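PDB 2JC5: exodeoxyribonuclease from Neisseria meningitidis, which probably acts in DNA repair as a metal-dependent AP endonuclease that cuts the backbone at abasic sites, and binds magnesium or manganese. Local coordinates for residues Tyr109-Ser112 with Glu118-Gln121; Arg125-Phe130 with Trp150-Gln155; Pro132-Met137 with Ile144-Asp149; Glu177-Val182 with Tyr222-Pro227; Thr189-Thr194 with Leu250-Asp255. All coordinates share one frame; numbering follows the deposited sequence. Where two conformers were deposited one is given.

The contacts step through a DNase I-like alpha/beta fold. Neighbouring centres are about 9 Å (contacts 1 and 2), 11 Å (2 and 3), 8 Å (3 and 4) and 12 Å (4 and 5) apart, whereas contacts 1 and 5 are about 25 Å apart. Contacts 1, 2 and 3 share helix 117-139; contact 3 is nested in the loop closed by contact 2. Contacts 3 and 4 place helices on one sheet, through adjacent strands 143-147 and 217-225. The segments of contacts 4 and 5 alternate along the chain, and contact 5 reaches strand 250-254 of the other sheet. Contacts 1 and 2 border the bicine pocket, so the series runs from that pocket across the molecule to the opposite side of its centre.

Contact 1: residues Tyr109-Ser112 with Glu118-Gln121; sequences YLPS and ERQQ. With BCN (bicine), chain C.
Ser-112 and Arg-119 make the closest backbone approach, 6.9 Å between their CA atoms, where the loop leaving strand 103-109 passes a turn of the helix. No hydrogen bond joins the segments directly; two waters do it. Water 1 donates to Ser-112 O at 2.6 Å and lies in the plane of the Arg-119 guanidinium, at its edge, where NH2 is the donor. Water 2 lies unusually close, 2.5 Å, to both Ser-112 O and Arg-119 O, so the exact lengths are doubtful, though it appears to donate to both; it accepts a weak bond from Arg-119 NE. The arginine chain is bent at chi2 (-56°) and chi3 (-58°), which folds the guanidinium back to the loop; its NH2 then comes 3.9 Å from Pro-111 CB, obliquely to the group. The other terminal nitrogen, NH1, is salt-bridged to Glu-92. On its bicine side, Ser-112 CA lies 3.2 Å from ligand O21. The loop carries the chain from strand 103-109 into helix 117-139, with Leu-110 and Pro-111 resting on Phe-126 of that helix.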
# COMPACT_ATOMS: atom_id res chain seq x y z
N TYR A 109 -4.70 -3.46 0.86
CA TYR A 109 -5.38 -2.55 1.77
C TYR A 109 -5.76 -3.35 3.00
O TYR A 109 -6.76 -4.08 3.01
CB TYR A 109 -6.60 -1.93 1.11
CG TYR A 109 -7.33 -0.90 1.94
CD1 TYR A 109 -6.66 -0.04 2.80
CD2 TYR A 109 -8.69 -0.80 1.86
CE1 TYR A 109 -7.33 0.88 3.53
CE2 TYR A 109 -9.37 0.12 2.61
CZ TYR A 109 -8.69 0.96 3.44
OH TYR A 109 -9.39 1.89 4.19
N LEU A 110 -4.93 -3.23 4.03
CA LEU A 110 -5.12 -3.99 5.27
C LEU A 110 -6.25 -3.35 6.09
O LEU A 110 -6.36 -2.15 6.14
CB LEU A 110 -3.80 -4.01 6.03
CG LEU A 110 -3.55 -5.13 7.02
CD1 LEU A 110 -2.06 -5.47 7.07
CD2 LEU A 110 -4.08 -4.72 8.39
N PRO A 111 -7.16 -4.16 6.67
CA PRO A 111 -8.28 -3.58 7.42
C PRO A 111 -7.85 -2.65 8.54
O PRO A 111 -6.84 -2.91 9.22
CB PRO A 111 -8.97 -4.82 8.03
CG PRO A 111 -8.60 -5.94 7.16
CD PRO A 111 -7.21 -5.63 6.69
N SER A 112 -8.58 -1.56 8.73
CA SER A 112 -8.38 -0.68 9.87
C SER A 112 -9.20 -1.19 11.04
O SER A 112 -10.24 -1.82 10.87
CB SER A 112 -8.78 0.75 9.53
OG SER A 112 -10.09 0.78 9.02
N GLU A 118 -15.05 -5.14 16.77
CA GLU A 118 -15.29 -6.11 15.71
C GLU A 118 -14.30 -5.95 14.55
O GLU A 118 -13.84 -6.94 13.98
CB GLU A 118 -16.70 -5.99 15.13
CG GLU A 118 -17.82 -6.37 16.05
CD GLU A 118 -19.18 -6.12 15.42
OE1 GLU A 118 -19.27 -6.08 14.17
OE2 GLU A 118 -20.16 -5.97 16.18
N ARG A 119 -14.00 -4.70 14.19
CA ARG A 119 -13.11 -4.47 13.07
C ARG A 119 -11.67 -4.68 13.51
O ARG A 119 -10.85 -5.16 12.73
CB ARG A 119 -13.32 -3.09 12.44
CG ARG A 119 -14.66 -2.93 11.73
CD ARG A 119 -14.90 -3.98 10.65
NE ARG A 119 -13.86 -3.97 9.63
CZ ARG A 119 -13.82 -4.75 8.57
NH1 ARG A 119 -14.77 -5.66 8.36
NH2 ARG A 119 -12.85 -4.63 7.68
N GLN A 120 -11.34 -4.38 14.76
CA GLN A 120 -10.00 -4.73 15.26
C GLN A 120 -9.83 -6.24 15.20
O GLN A 120 -8.77 -6.72 14.86
CB GLN A 120 -9.68 -4.18 16.65
CG GLN A 120 -8.27 -4.51 17.17
CD GLN A 120 -7.19 -3.80 16.37
OE1 GLN A 120 -7.33 -2.62 16.09
NE2 GLN A 120 -6.14 -4.50 15.98
N GLN A 121 -10.88 -6.98 15.51
CA GLN A 121 -10.81 -8.45 15.39
C GLN A 121 -10.65 -8.92 13.95
O GLN A 121 -9.84 -9.80 13.68
CB GLN A 121 -12.02 -9.11 16.05
CG GLN A 121 -11.92 -9.10 17.55
CD GLN A 121 -10.72 -9.88 18.07
OE1 GLN A 121 -10.49 -11.03 17.68
NE2 GLN A 121 -9.94 -9.25 18.94
N1 BCN C . -5.61 4.11 11.78
C1 BCN C . -5.27 2.67 11.70
C2 BCN C . -6.43 1.78 12.06
O21 BCN C . -6.28 0.53 11.93
O22 BCN C . -7.48 2.29 12.47
C3 BCN C . -5.69 4.76 10.47
C4 BCN C . -7.11 4.67 9.95
O4 BCN C . -8.08 5.16 10.90
C5 BCN C . -4.65 4.84 12.68
C6 BCN C . -5.33 6.03 13.35
O6 BCN C . -6.66 5.72 13.75
O HOH W 1 -11.65 -2.23 8.67
O HOH W 2 -11.15 -4.16 10.51

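Contact 2: residues Arg125-Phe130 with Trp150-Gln155; sequences RFLDAF and WNIAHQ. With BCN (bicine), chain C.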
# COMPACT_ATOMS: atom_id res chain seq x y z
N ARG A 125 -7.56 -11.09 12.50
CA ARG A 125 -7.73 -12.28 11.68
C ARG A 125 -7.06 -12.12 10.30
O ARG A 125 -6.50 -13.06 9.76
CB ARG A 125 -9.22 -12.63 11.57
CG ARG A 125 -9.79 -13.12 12.90
CD ARG A 125 -11.12 -13.81 12.74
NE ARG A 125 -12.18 -12.87 12.38
CZ ARG A 125 -12.68 -12.69 11.16
NH1 ARG A 125 -12.21 -13.38 10.12
NH2 ARG A 125 -13.66 -11.82 10.97
N PHE A 126 -7.10 -10.92 9.73
CA PHE A 126 -6.39 -10.67 8.48
C PHE A 126 -4.88 -10.85 8.62
O PHE A 126 -4.22 -11.49 7.80
CB PHE A 126 -6.71 -9.27 7.99
CG PHE A 126 -6.21 -8.98 6.61
CD1 PHE A 126 -4.87 -8.69 6.36
CD2 PHE A 126 -7.09 -9.00 5.55
CE1 PHE A 126 -4.43 -8.45 5.07
CE2 PHE A 126 -6.66 -8.73 4.26
CZ PHE A 126 -5.32 -8.46 4.03
N LEU A 127 -4.32 -10.30 9.69
CA LEU A 127 -2.91 -10.47 9.96
C LEU A 127 -2.54 -11.95 10.01
O LEU A 127 -1.51 -12.36 9.48
CB LEU A 127 -2.50 -9.78 11.27
CG LEU A 127 -2.65 -8.26 11.44
CD1 LEU A 127 -1.85 -7.77 12.66
CD2 LEU A 127 -2.27 -7.50 10.17
N ASP A 128 -3.36 -12.75 10.68
CA ASP A 128 -3.05 -14.17 10.83
C ASP A 128 -3.19 -14.95 9.54
O ASP A 128 -2.44 -15.90 9.30
CB ASP A 128 -3.92 -14.80 11.92
CG ASP A 128 -3.59 -14.31 13.31
OD1 ASP A 128 -2.43 -13.90 13.55
OD2 ASP A 128 -4.48 -14.35 14.19
N ALA A 129 -4.14 -14.55 8.69
CA ALA A 129 -4.31 -15.19 7.37
C ALA A 129 -3.27 -14.76 6.37
O ALA A 129 -2.90 -15.52 5.49
CB ALA A 129 -5.72 -14.91 6.82
N PHE A 130 -2.82 -13.51 6.48
CA PHE A 130 -1.89 -12.97 5.51
C PHE A 130 -0.44 -13.34 5.81
O PHE A 130 0.34 -13.49 4.89
CB PHE A 130 -2.07 -11.44 5.43
CG PHE A 130 -1.38 -10.79 4.27
CD1 PHE A 130 -1.59 -11.25 2.97
CD2 PHE A 130 -0.55 -9.69 4.45
CE1 PHE A 130 -0.98 -10.65 1.89
CE2 PHE A 130 0.07 -9.08 3.34
CZ PHE A 130 -0.14 -9.58 2.08
N TRP A 150 -0.90 -0.60 5.23
CA TRP A 150 -0.85 -1.71 6.18
C TRP A 150 -1.51 -1.34 7.49
O TRP A 150 -1.68 -2.21 8.35
CB TRP A 150 0.60 -2.16 6.42
CG TRP A 150 1.26 -2.78 5.22
CD1 TRP A 150 1.47 -2.19 4.00
CD2 TRP A 150 1.82 -4.09 5.13
NE1 TRP A 150 2.11 -3.07 3.16
CE2 TRP A 150 2.36 -4.23 3.84
CE3 TRP A 150 1.94 -5.15 6.03
CZ2 TRP A 150 2.98 -5.40 3.42
CZ3 TRP A 150 2.58 -6.30 5.61
CH2 TRP A 150 3.07 -6.42 4.32
N ASN A 151 -1.84 -0.06 7.68
CA ASN A 151 -2.60 0.39 8.86
C ASN A 151 -1.91 0.08 10.18
O ASN A 151 -2.54 0.02 11.24
CB ASN A 151 -4.04 -0.17 8.81
CG ASN A 151 -5.02 0.77 8.13
OD1 ASN A 151 -5.85 0.34 7.31
ND2 ASN A 151 -4.95 2.03 8.46
N ILE A 152 -0.57 -0.02 10.13
CA ILE A 152 0.23 -0.25 11.34
C ILE A 152 1.50 0.59 11.22
O ILE A 152 2.17 0.53 10.19
CB ILE A 152 0.64 -1.72 11.51
CG1 ILE A 152 -0.59 -2.62 11.62
CG2 ILE A 152 1.51 -1.88 12.75
CD1 ILE A 152 -0.25 -4.10 11.43
N ALA A 153 1.80 1.38 12.25
CA ALA A 153 3.10 2.05 12.42
C ALA A 153 3.97 1.15 13.28
O ALA A 153 3.52 0.65 14.32
CB ALA A 153 2.92 3.43 13.06
N HIS A 154 5.23 0.97 12.89
CA HIS A 154 6.06 -0.05 13.52
C HIS A 154 6.72 0.39 14.83
O HIS A 154 6.59 -0.28 15.85
CB HIS A 154 7.10 -0.52 12.49
CG HIS A 154 7.96 -1.65 12.95
ND1 HIS A 154 9.19 -1.90 12.36
CD2 HIS A 154 7.84 -2.53 13.97
CE1 HIS A 154 9.75 -2.93 12.98
NE2 HIS A 154 8.96 -3.33 13.96
N GLN A 155 7.42 1.52 14.79
CA GLN A 155 8.27 2.00 15.89
C GLN A 155 7.90 3.43 16.25
O GLN A 155 7.15 4.06 15.53
CB GLN A 155 9.74 1.98 15.45
CG GLN A 155 10.24 0.63 14.98
CD GLN A 155 11.74 0.63 14.77
OE1 GLN A 155 12.23 1.07 13.73
NE2 GLN A 155 12.47 0.16 15.76
N1 BCN C . -5.61 4.11 11.78
C1 BCN C . -5.27 2.67 11.70
C2 BCN C . -6.43 1.78 12.06
O21 BCN C . -6.28 0.53 11.93
O22 BCN C . -7.48 2.29 12.47
C3 BCN C . -5.69 4.76 10.47
C4 BCN C . -7.11 4.67 9.95
O4 BCN C . -8.08 5.16 10.90
C5 BCN C . -4.65 4.84 12.68
C6 BCN C . -5.33 6.03 13.35
O6 BCN C . -6.66 5.72 13.75
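Aromatic packing comes first: Phe-130 CE2 meets Trp-150 CH2 at 4.1 Å. The two side chains cross at about a right angle, and the indole carbon arrives at the edge of the phenyl ring, near its plane; relative to the indole the approach is oblique. Phe-130 has CG anti to the backbone N (chi1 -168°), which swings its ring off the helix toward the loop, and Leu-108 of strand 103-109 packs against both rings.

Aliphatic packing forms the second group. Leu-127 and Ile-152 reach for each other tip to tip, with Ile-152 CD1 set 4.2 Å from Leu-127 CD2 and equally far from Leu-127 CD1, so one methyl seats against the fork of the leucine.

Helix 117-139 is the crossover of a beta-alpha-beta unit whose strands are 103-109 and 143-147, and 150-155 is the loop that follows the second strand, so these contacts tie the crossover helix to a loop beyond the C-terminal ends of the parallel strands 103-109 and 143-147.

No hydrogen bond crosses between the segments; the polar link nearest the pocket comes from Asn-151. This residue, predicted to stabilise the transition state and to bind magnesium, lines the bicine pocket. Its backbone O accepts a hydrogen bond from Lys-123 NZ, a group that also bonds to the bicine.

Contact 3: residues Pro132-Met137 with Ile144-Asp149; sequences PMLEAM and IVVCGD
Met-137 and Ile-144 face each other at the end of the contact where the CA atoms are nearest, 7.8 Å apart. Ile-144 has CG1 anti to the carbonyl carbon (chi1 -52°) and an extended chi2, which carries CD1 up to the helix: it ends 3.9 Å from Met-137 CB and 3.4 Å from Met-137 O. The methionine chain bends at chi3 (-69°), turning CE along the strand to a looser 4.4 Å from Val-146 CG2. The same valine methyl also meets Leu-134 CD2 at 4.2 Å, the two side chains crossing obliquely. Axes of the short segments run nearly antiparallel, at 156°, and approach to 11.1 Å, as expected for the helix and second strand of a beta-alpha-beta crossover. Ile-106, on the neighbouring strand 103-109, lies beside Val-146 and also touches Met-137. The side chains meet through apolar groups only, with no hydrogen bond between the segments; the one polar atom in touch is Met-137 O, against a methyl, so the joint probably rests on close packing and burial of apolar surface.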
# COMPACT_ATOMS: atom_id res chain seq x y z
N PRO A 132 1.08 -16.22 6.68
CA PRO A 132 1.56 -17.37 5.91
C PRO A 132 1.66 -17.15 4.40
O PRO A 132 2.47 -17.80 3.72
CB PRO A 132 0.53 -18.47 6.21
CG PRO A 132 -0.22 -17.99 7.38
CD PRO A 132 -0.17 -16.50 7.39
N MET A 133 0.86 -16.22 3.86
CA MET A 133 0.97 -15.84 2.45
C MET A 133 2.27 -15.08 2.21
O MET A 133 2.95 -15.30 1.22
CB MET A 133 -0.22 -15.00 2.03
CG MET A 133 -1.52 -15.75 2.08
SD MET A 133 -2.91 -14.72 1.59
CE MET A 133 -2.32 -14.08 0.04
N LEU A 134 2.60 -14.18 3.12
CA LEU A 134 3.87 -13.46 3.06
C LEU A 134 5.07 -14.41 3.17
O LEU A 134 6.06 -14.25 2.48
CB LEU A 134 3.94 -12.40 4.16
CG LEU A 134 3.11 -11.13 3.96
CD1 LEU A 134 3.04 -10.35 5.25
CD2 LEU A 134 3.65 -10.25 2.81
N GLU A 135 4.93 -15.44 4.00
CA GLU A 135 5.96 -16.45 4.14
C GLU A 135 6.12 -17.24 2.85
O GLU A 135 7.23 -17.42 2.36
CB GLU A 135 5.64 -17.40 5.30
CG GLU A 135 6.77 -18.39 5.56
CD GLU A 135 6.65 -19.12 6.87
OE1 GLU A 135 5.51 -19.24 7.38
OE2 GLU A 135 7.69 -19.59 7.36
N ALA A 136 5.02 -17.71 2.30
CA ALA A 136 5.05 -18.44 1.05
C ALA A 136 5.60 -17.59 -0.10
O ALA A 136 6.41 -18.07 -0.89
CB ALA A 136 3.67 -18.96 0.70
N MET A 137 5.17 -16.34 -0.16
CA MET A 137 5.65 -15.43 -1.19
C MET A 137 7.17 -15.25 -1.10
O MET A 137 7.83 -15.30 -2.13
CB MET A 137 4.94 -14.07 -1.14
CG MET A 137 3.59 -14.11 -1.86
SD MET A 137 2.88 -12.50 -2.12
CE MET A 137 2.49 -12.12 -0.43
N ILE A 144 9.57 -9.54 -5.38
CA ILE A 144 8.21 -9.12 -5.01
C ILE A 144 8.21 -7.83 -4.23
O ILE A 144 9.03 -7.64 -3.31
CB ILE A 144 7.48 -10.21 -4.19
CG1 ILE A 144 7.53 -11.56 -4.90
CG2 ILE A 144 6.01 -9.79 -3.94
CD1 ILE A 144 6.89 -12.68 -4.16
N VAL A 145 7.31 -6.93 -4.61
CA VAL A 145 7.03 -5.72 -3.85
C VAL A 145 5.58 -5.78 -3.39
O VAL A 145 4.68 -5.83 -4.24
CB VAL A 145 7.26 -4.44 -4.67
CG1 VAL A 145 7.03 -3.18 -3.80
CG2 VAL A 145 8.68 -4.44 -5.25
N VAL A 146 5.36 -5.77 -2.07
CA VAL A 146 4.01 -5.68 -1.51
C VAL A 146 3.79 -4.23 -1.10
O VAL A 146 4.33 -3.77 -0.08
CB VAL A 146 3.81 -6.64 -0.32
CG1 VAL A 146 2.35 -6.61 0.15
CG2 VAL A 146 4.20 -8.08 -0.71
N CYS A 147 3.06 -3.50 -1.93
CA CYS A 147 2.72 -2.11 -1.71
C CYS A 147 1.41 -2.01 -0.98
O CYS A 147 0.46 -2.73 -1.29
CB CYS A 147 2.49 -1.38 -3.03
SG CYS A 147 3.91 -1.10 -4.01
N GLY A 148 1.30 -1.06 -0.06
CA GLY A 148 -0.01 -0.61 0.30
C GLY A 148 -0.11 0.03 1.64
O GLY A 148 0.87 0.49 2.21
N ASP A 149 -1.35 0.08 2.11
CA ASP A 149 -1.70 0.69 3.37
C ASP A 149 -1.88 -0.46 4.35
O ASP A 149 -2.83 -1.23 4.24
CB ASP A 149 -2.98 1.48 3.21
CG ASP A 149 -3.49 2.09 4.49
OD1 ASP A 149 -2.87 1.91 5.57
OD2 ASP A 149 -4.53 2.79 4.43

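Contact 4: residues Glu177-Val182 with Tyr222-Pro227; sequences EWIGKV and YQMVTP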
# COMPACT_ATOMS: atom_id res chain seq x y z
N GLU A 177 4.40 -5.81 16.87
CA GLU A 177 5.12 -7.08 16.92
C GLU A 177 4.95 -7.84 15.61
O GLU A 177 5.90 -8.45 15.12
CB GLU A 177 4.69 -7.95 18.11
CG GLU A 177 5.49 -9.25 18.24
N TRP A 178 3.74 -7.82 15.07
CA TRP A 178 3.44 -8.54 13.84
C TRP A 178 4.26 -7.98 12.67
O TRP A 178 4.90 -8.75 11.94
CB TRP A 178 1.92 -8.50 13.57
CG TRP A 178 1.51 -9.32 12.40
CD1 TRP A 178 1.16 -10.65 12.39
CD2 TRP A 178 1.42 -8.88 11.04
NE1 TRP A 178 0.87 -11.05 11.11
CE2 TRP A 178 1.01 -9.99 10.26
CE3 TRP A 178 1.64 -7.65 10.39
CZ2 TRP A 178 0.82 -9.92 8.89
CZ3 TRP A 178 1.45 -7.58 9.03
CH2 TRP A 178 1.05 -8.71 8.28
N ILE A 179 4.30 -6.65 12.51
CA ILE A 179 5.14 -6.03 11.49
C ILE A 179 6.60 -6.39 11.71
O ILE A 179 7.33 -6.68 10.77
CB ILE A 179 5.02 -4.47 11.47
CG1 ILE A 179 3.64 -4.04 10.94
CG2 ILE A 179 6.15 -3.80 10.63
CD1 ILE A 179 3.45 -4.15 9.42
N GLY A 180 7.04 -6.37 12.97
CA GLY A 180 8.41 -6.74 13.28
C GLY A 180 8.75 -8.16 12.84
O GLY A 180 9.85 -8.43 12.38
N LYS A 181 7.79 -9.07 12.97
CA LYS A 181 7.99 -10.46 12.53
C LYS A 181 8.07 -10.56 11.01
O LYS A 181 8.90 -11.28 10.46
CB LYS A 181 6.91 -11.39 13.07
CG LYS A 181 6.97 -11.67 14.56
CD LYS A 181 5.80 -12.58 14.95
N VAL A 182 7.20 -9.83 10.31
CA VAL A 182 7.24 -9.81 8.86
C VAL A 182 8.63 -9.37 8.36
O VAL A 182 9.19 -9.95 7.41
CB VAL A 182 6.15 -8.88 8.30
CG1 VAL A 182 6.37 -8.62 6.78
CG2 VAL A 182 4.76 -9.48 8.56
N TYR A 222 3.59 1.25 3.10
CA TYR A 222 4.89 0.59 2.95
C TYR A 222 5.08 0.05 1.55
O TYR A 222 4.12 -0.26 0.85
CB TYR A 222 5.01 -0.64 3.86
CG TYR A 222 4.92 -0.45 5.33
CD1 TYR A 222 3.70 -0.25 5.96
CD2 TYR A 222 6.05 -0.51 6.13
CE1 TYR A 222 3.62 -0.07 7.31
CE2 TYR A 222 5.97 -0.35 7.49
CZ TYR A 222 4.74 -0.15 8.08
OH TYR A 222 4.67 -0.02 9.45
N GLN A 223 6.34 -0.15 1.19
CA GLN A 223 6.73 -1.12 0.17
C GLN A 223 7.59 -2.16 0.87
O GLN A 223 8.69 -1.86 1.31
CB GLN A 223 7.47 -0.43 -0.99
CG GLN A 223 6.56 0.54 -1.75
CD GLN A 223 7.06 0.98 -3.14
OE1 GLN A 223 7.90 0.34 -3.77
NE2 GLN A 223 6.51 2.08 -3.61
N MET A 224 7.04 -3.36 1.04
CA MET A 224 7.78 -4.48 1.61
C MET A 224 8.38 -5.29 0.47
O MET A 224 7.65 -5.68 -0.44
CB MET A 224 6.89 -5.39 2.45
CG MET A 224 6.34 -4.74 3.71
SD MET A 224 7.66 -4.50 4.94
CE MET A 224 6.65 -4.20 6.40
N VAL A 225 9.69 -5.55 0.51
CA VAL A 225 10.41 -6.05 -0.66
C VAL A 225 11.25 -7.28 -0.32
O VAL A 225 11.80 -7.39 0.78
CB VAL A 225 11.30 -4.90 -1.24
CG1 VAL A 225 11.94 -5.30 -2.56
CG2 VAL A 225 10.47 -3.62 -1.44
N THR A 226 11.36 -8.19 -1.28
CA THR A 226 12.24 -9.37 -1.19
C THR A 226 13.71 -8.94 -1.24
O THR A 226 14.01 -7.83 -1.66
CB THR A 226 11.89 -10.34 -2.31
OG1 THR A 226 11.79 -9.63 -3.55
CG2 THR A 226 10.58 -11.03 -1.99
N PRO A 227 14.63 -9.81 -0.76
CA PRO A 227 16.01 -9.36 -0.53
C PRO A 227 16.80 -8.85 -1.74
O PRO A 227 17.41 -7.78 -1.64
CB PRO A 227 16.68 -10.59 0.09
CG PRO A 227 15.61 -11.47 0.52
CD PRO A 227 14.40 -11.17 -0.26
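Helix 177-182 runs over strand 222-225 at 38° between their N-to-C directions, the axes of the short segments approaching to 11.8 Å; Val-182 and Met-224 are the closest CA pair, 9.0 Å apart. The gap is filled by side chains on facing sides of both elements. Ile-179 CG2 touches two strand residues, lying 4.3 Å from Met-224 CE and 4.2 Å from Tyr-222 OH. Its other branch puts CD1 at 4.4 Å from Tyr-222 CZ, approaching the ring obliquely. Met-224 bends at chi2 (-71°) and then runs on extended at chi3, which carries CE out to the helix, within reach of both helix residues; Val-182 CG1 is its second neighbour, at 4.4 Å. These separations mark loose apolar packing. Tyr-222 is also held by the loop 150-155: OH is hydrogen-bonded to Ile-152 O, which satisfies this buried hydroxyl, while its ring makes an edge-to-face contact with Trp-150. Residues 223 and 225 point to the other face of the strand, where Gln-223 packs on Val-252 and Val-225 on Tyr-254 of strand 250-254. A sheet with a helix on one face and a second sheet against the other is the layered alpha/beta sandwich of the DNase I-like fold.

Contact 5: residues Thr189-Thr194 with Leu250-Asp255; sequences TDMWRT and LVVEYD
Met-191 places CG anti to its own nitrogen (chi1 -151°) and then bends at chi2 (61°), which sets CG against both Val-252 and Tyr-254 and carries SD on to the tyrosine ring. Leu-250, with CG likewise opposite the backbone N (chi1 172°), sends CD1 toward the indole of Trp-192. Met-191 CG is the junction: it lies 4.0 Å from Val-252 CG1, the two side chains crossing at about a right angle, and 3.9 Å from Tyr-254 OH, where methionine and tyrosine slide past each other in opposite directions. SD follows at 4.3 Å from Tyr-254 CE2, oblique to the ring. Within the strand, Val-252 CG1 sits 3.3 Å above the tyrosine plane, offset toward the rim. The second group joins Leu-250 CD1 to Trp-192 CE3 at 3.9 Å, again oblique to the ring. Backbone bonds of Thr-189 with Val-225 and Met-191 with Gln-223 set the start of helix 191-195 beside strand 217-225, where Asp-190, at the N-cap position, is also salt-bridged to Arg-219. The interface carries no hydrogen bond of its own. Its buried polar ends find partners beyond it, Tyr-254 OH at Gln-223 OE1 and Trp-192 NE1 at Val-199 O, which would restrain both rings while the contact itself remains apolar packing.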
# COMPACT_ATOMS: atom_id res chain seq x y z
N THR A 189 11.91 -6.67 3.61
CA THR A 189 12.55 -5.38 3.85
C THR A 189 11.51 -4.28 3.79
O THR A 189 10.82 -4.13 2.79
CB THR A 189 13.65 -5.11 2.79
OG1 THR A 189 14.70 -6.08 2.94
CG2 THR A 189 14.26 -3.71 2.91
N ASP A 190 11.46 -3.46 4.84
CA ASP A 190 10.65 -2.25 4.88
C ASP A 190 11.48 -1.22 4.14
O ASP A 190 12.46 -0.69 4.66
CB ASP A 190 10.41 -1.91 6.36
CG ASP A 190 9.74 -0.59 6.57
OD1 ASP A 190 9.57 0.17 5.59
OD2 ASP A 190 9.37 -0.33 7.75
N MET A 191 11.11 -0.95 2.90
CA MET A 191 12.03 -0.28 1.99
C MET A 191 12.38 1.13 2.46
O MET A 191 13.55 1.54 2.40
CB MET A 191 11.49 -0.24 0.57
CG MET A 191 12.58 -0.23 -0.48
SD MET A 191 13.68 -1.67 -0.48
CE MET A 191 15.20 -1.06 0.28
N TRP A 192 11.38 1.87 2.93
CA TRP A 192 11.62 3.22 3.40
C TRP A 192 12.60 3.25 4.57
O TRP A 192 13.57 4.02 4.59
CB TRP A 192 10.32 3.90 3.85
CG TRP A 192 10.59 5.28 4.35
CD1 TRP A 192 10.82 5.66 5.64
CD2 TRP A 192 10.77 6.45 3.54
NE1 TRP A 192 11.11 7.02 5.68
CE2 TRP A 192 11.07 7.52 4.41
CE3 TRP A 192 10.68 6.70 2.17
CZ2 TRP A 192 11.27 8.81 3.96
CZ3 TRP A 192 10.89 7.99 1.72
CH2 TRP A 192 11.20 9.03 2.62
N ARG A 193 12.35 2.40 5.56
CA ARG A 193 13.14 2.44 6.79
C ARG A 193 14.55 1.96 6.52
O ARG A 193 15.49 2.42 7.16
CB ARG A 193 12.47 1.59 7.86
CG ARG A 193 13.15 1.58 9.19
CD ARG A 193 13.37 2.93 9.79
NE ARG A 193 12.14 3.69 9.96
CZ ARG A 193 11.92 4.92 9.52
NH1 ARG A 193 12.82 5.60 8.81
NH2 ARG A 193 10.74 5.49 9.77
N THR A 194 14.70 1.05 5.56
CA THR A 194 16.02 0.56 5.20
C THR A 194 16.81 1.62 4.45
O THR A 194 18.00 1.82 4.71
CB THR A 194 15.91 -0.76 4.43
OG1 THR A 194 15.48 -1.77 5.35
CG2 THR A 194 17.24 -1.19 3.84
N LEU A 250 3.78 7.05 -1.79
CA LEU A 250 5.10 6.54 -1.46
C LEU A 250 5.75 6.03 -2.73
O LEU A 250 5.25 5.11 -3.36
CB LEU A 250 4.97 5.42 -0.43
CG LEU A 250 6.23 4.63 -0.08
CD1 LEU A 250 7.32 5.53 0.54
CD2 LEU A 250 5.86 3.45 0.81
N VAL A 251 6.85 6.68 -3.13
CA VAL A 251 7.50 6.41 -4.39
C VAL A 251 8.85 5.78 -4.14
O VAL A 251 9.66 6.32 -3.39
CB VAL A 251 7.71 7.72 -5.17
CG1 VAL A 251 8.36 7.45 -6.55
CG2 VAL A 251 6.40 8.53 -5.28
N VAL A 252 9.13 4.65 -4.79
CA VAL A 252 10.46 4.00 -4.67
C VAL A 252 10.97 3.71 -6.06
O VAL A 252 10.21 3.27 -6.93
CB VAL A 252 10.42 2.71 -3.84
CG1 VAL A 252 11.84 2.14 -3.65
CG2 VAL A 252 9.77 2.97 -2.47
N GLU A 253 12.27 3.97 -6.27
CA GLU A 253 12.94 3.70 -7.54
C GLU A 253 13.90 2.54 -7.36
O GLU A 253 14.73 2.57 -6.46
CB GLU A 253 13.70 4.96 -7.99
CG GLU A 253 12.75 6.07 -8.35
CD GLU A 253 13.43 7.36 -8.73
OE1 GLU A 253 14.22 7.34 -9.70
OE2 GLU A 253 13.15 8.39 -8.08
N TYR A 254 13.76 1.53 -8.23
CA TYR A 254 14.57 0.33 -8.19
C TYR A 254 15.40 0.20 -9.47
O TYR A 254 14.90 0.43 -10.56
CB TYR A 254 13.68 -0.91 -8.08
CG TYR A 254 12.78 -0.93 -6.86
CD1 TYR A 254 11.51 -0.35 -6.90
CD2 TYR A 254 13.19 -1.55 -5.69
CE1 TYR A 254 10.69 -0.36 -5.79
CE2 TYR A 254 12.37 -1.57 -4.58
CZ TYR A 254 11.13 -0.98 -4.62
OH TYR A 254 10.31 -0.98 -3.52
N ASP A 255 16.67 -0.15 -9.32
CA ASP A 255 17.52 -0.43 -10.47
C ASP A 255 17.24 -1.86 -10.92
O ASP A 255 17.97 -2.78 -10.58
CB ASP A 255 18.98 -0.26 -10.09
CG ASP A 255 19.92 -0.51 -11.23
OD1 ASP A 255 19.43 -0.56 -12.37
OD2 ASP A 255 21.14 -0.64 -10.98